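Local coordinates for nucleotidyl transferase (Methanothermobacter thermautotrophicus, PDB 6PLJ), which probably transfers nucleotidyl groups and is linked to pseudomurein cell wall synthesis, at residues E216-N221 and Y226-D231. Numbering follows the deposited sequence.
Sequences ELVNIN and YLRIRD. With EDO (1,2-ethanediol), chain E.
V218 and I220, two residues apart on an extended strip of loop, both turn their side chains onto the helix that follows, a compact example of a chain folding its C-terminal helix back against the segment that leads into it. The apolar part centres on the CD1 methyl of I229. V218 CG1 lies 3.7 Å from I229 CD1 as the two side chains run past each other in opposite directions, and I220 CG1 reaches the same I229 CD1, also at 3.7 Å, crossing it at a slant. With CG1 beside its backbone N (chi1 -70°) and the chain extended beyond, I229 brings this methyl up to both loop residues, 3.6 Å from V218 O. I220 also lies side by side with Y226, pointing the same way, its CG2 4.0 Å from Y226 CB, while its CD1 sits at the edge of the tyrosine ring, near the ring plane. Cutting I220 back to an alanine here is likely to leave I229 CD1 and Y226 CB without their common neighbour and to open a gap between loop and helix.

The remaining contact sets a methyl against a charged plane. The fully stretched side chain of R228 carries its guanidinium to V218, whose CG2 stands over one face, off-centre toward the rim and 3.5 Å from R228 NH1. No hydrogen bond links the segments; away from the contact, D231 OD2 accepts two from a 1,2-ethanediol, probably from the crystallisation liquor.

The same helix residues also meet strand 56-57: Y226 OH hydrogen-bonds P56 O, and I229 touches L57. On the loop side, backbone bonds tie I220 to D132, and E216 is hydrogen-bonded through OE2 to S137 OG and through OE1 to T140 OG1 and packs on L156, so the contact joins the C-terminal helix to the loop after strand 205-210, which itself rests on D132 and on strand 152-157 of the main sheet.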
loop_
_atom_site.group_PDB
_atom_site.type_symbol
_atom_site.label_atom_id
_atom_site.label_comp_id
_atom_site.label_asym_id
_atom_site.label_seq_id
_atom_site.Cartn_x
_atom_site.Cartn_y
_atom_site.Cartn_z
ATOM N N GLU A 216 -4.283 10.028 -5.585
ATOM C CA GLU A 216 -3.702 8.678 -5.495
ATOM C C GLU A 216 -2.560 8.578 -4.485
ATOM O O GLU A 216 -2.332 7.503 -3.919
ATOM C CB GLU A 216 -3.227 8.207 -6.873
ATOM C CG GLU A 216 -4.357 8.073 -7.883
ATOM C CD GLU A 216 -3.923 7.411 -9.177
ATOM O OE1 GLU A 216 -2.786 7.641 -9.618
ATOM O OE2 GLU A 216 -4.744 6.661 -9.748
ATOM N N LEU A 217 -1.883 9.693 -4.225
ATOM C CA LEU A 217 -0.774 9.736 -3.271
ATOM C C LEU A 217 -1.216 9.835 -1.816
ATOM O O LEU A 217 -0.378 9.748 -0.922
ATOM C CB LEU A 217 0.131 10.930 -3.594
ATOM C CG LEU A 217 0.979 10.759 -4.846
ATOM C CD1 LEU A 217 1.252 12.093 -5.534
ATOM C CD2 LEU A 217 2.278 10.052 -4.493
ATOM N N VAL A 218 -2.504 10.040 -1.569
ATOM C CA VAL A 218 -2.975 10.312 -0.220
ATOM C C VAL A 218 -3.156 9.039 0.582
ATOM O O VAL A 218 -4.031 8.226 0.286
ATOM C CB VAL A 218 -4.299 11.107 -0.235
ATOM C CG1 VAL A 218 -4.815 11.345 1.189
ATOM C CG2 VAL A 218 -4.109 12.442 -0.957
ATOM N N ASN A 219 -2.316 8.862 1.593
ATOM C CA ASN A 219 -2.543 7.838 2.611
ATOM C C ASN A 219 -3.287 8.498 3.764
ATOM O O ASN A 219 -3.049 9.672 4.076
ATOM C CB ASN A 219 -1.229 7.232 3.106
ATOM C CG ASN A 219 -0.248 8.290 3.596
ATOM O OD1 ASN A 219 0.137 9.161 2.834
ATOM N ND2 ASN A 219 0.112 8.249 4.862
ATOM N N ILE A 220 -4.172 7.741 4.399
ATOM C CA ILE A 220 -4.997 8.249 5.493
ATOM C C ILE A 220 -4.161 8.282 6.761
ATOM O O ILE A 220 -4.004 7.262 7.442
ATOM C CB ILE A 220 -6.279 7.441 5.676
ATOM C CG1 ILE A 220 -7.108 7.522 4.398
ATOM C CG2 ILE A 220 -7.072 7.986 6.873
ATOM C CD1 ILE A 220 -8.250 6.531 4.343
ATOM N N ASN A 221 -3.585 9.441 7.034
ATOM C CA ASN A 221 -2.834 9.660 8.253
ATOM C C ASN A 221 -3.690 10.474 9.203
ATOM O O ASN A 221 -3.822 10.144 10.386
ATOM C CB ASN A 221 -1.531 10.381 7.947
ATOM C CG ASN A 221 -0.722 10.654 9.192
ATOM O OD1 ASN A 221 -0.568 9.777 10.044
ATOM N ND2 ASN A 221 -0.214 11.876 9.317
ATOM N N TYR A 226 -8.832 11.238 4.947
ATOM C CA TYR A 226 -9.982 10.417 4.611
ATOM C C TYR A 226 -11.096 11.261 3.970
ATOM O O TYR A 226 -11.674 10.882 2.961
ATOM C CB TYR A 226 -10.514 9.696 5.839
ATOM C CG TYR A 226 -11.908 9.182 5.700
ATOM C CD1 TYR A 226 -12.180 8.031 4.956
ATOM C CD2 TYR A 226 -12.977 9.836 6.317
ATOM C CE1 TYR A 226 -13.460 7.546 4.826
ATOM C CE2 TYR A 226 -14.263 9.352 6.194
ATOM C CZ TYR A 226 -14.503 8.205 5.459
ATOM O OH TYR A 226 -15.781 7.696 5.351
ATOM N N LEU A 227 -11.355 12.432 4.539
ATOM C CA LEU A 227 -12.431 13.262 4.010
ATOM C C LEU A 227 -12.119 13.709 2.592
ATOM O O LEU A 227 -13.008 13.755 1.750
ATOM C CB LEU A 227 -12.698 14.466 4.901
ATOM C CG LEU A 227 -13.180 14.123 6.317
ATOM C CD1 LEU A 227 -13.284 15.399 7.130
ATOM C CD2 LEU A 227 -14.496 13.385 6.285
ATOM N N ARG A 228 -10.852 14.010 2.344
ATOM C CA ARG A 228 -10.385 14.367 1.001
ATOM C C ARG A 228 -10.618 13.225 0.001
ATOM O O ARG A 228 -11.106 13.430 -1.098
ATOM C CB ARG A 228 -8.922 14.758 1.060
ATOM C CG ARG A 228 -8.333 15.166 -0.269
ATOM C CD ARG A 228 -6.861 15.469 -0.159
ATOM N NE ARG A 228 -6.315 15.715 -1.486
ATOM C CZ ARG A 228 -5.040 15.925 -1.768
ATOM N NH1 ARG A 228 -4.112 15.907 -0.813
ATOM N NH2 ARG A 228 -4.680 16.136 -3.035
ATOM N N ILE A 229 -10.272 12.008 0.397
ATOM C CA ILE A 229 -10.495 10.849 -0.439
ATOM C C ILE A 229 -11.988 10.608 -0.640
ATOM O O ILE A 229 -12.432 10.350 -1.753
ATOM C CB ILE A 229 -9.816 9.598 0.156
ATOM C CG1 ILE A 229 -8.301 9.744 0.040
ATOM C CG2 ILE A 229 -10.317 8.332 -0.531
ATOM C CD1 ILE A 229 -7.516 8.824 0.951
ATOM N N ARG A 230 -12.749 10.699 0.435
ATOM C CA ARG A 230 -14.205 10.469 0.338
ATOM C C ARG A 230 -14.816 11.473 -0.648
ATOM O O ARG A 230 -15.642 11.094 -1.404
ATOM C CB ARG A 230 -14.857 10.546 1.725
ATOM C CG ARG A 230 -16.368 10.378 1.726
ATOM C CD ARG A 230 -16.952 10.516 3.135
ATOM N NE ARG A 230 -17.183 11.908 3.467
ATOM C CZ ARG A 230 -17.583 12.367 4.648
ATOM N NH1 ARG A 230 -17.749 13.668 4.815
ATOM N NH2 ARG A 230 -17.791 11.544 5.661
ATOM N N ASP A 231 -14.395 12.726 -0.575
ATOM C CA ASP A 231 -14.918 13.746 -1.496
ATOM C C ASP A 231 -14.621 13.405 -2.955
ATOM O O ASP A 231 -15.467 13.620 -3.839
ATOM C CB ASP A 231 -14.366 15.132 -1.156
ATOM C CG ASP A 231 -14.955 15.710 0.130
ATOM O OD1 ASP A 231 -15.962 15.184 0.654
ATOM O OD2 ASP A 231 -14.375 16.693 0.620
HETATM C C1 EDO E . -14.570 17.927 4.237
HETATM O O1 EDO E . -15.188 17.303 3.109
HETATM C C2 EDO E . -13.151 18.319 3.860
HETATM O O2 EDO E . -12.733 17.536 2.733
#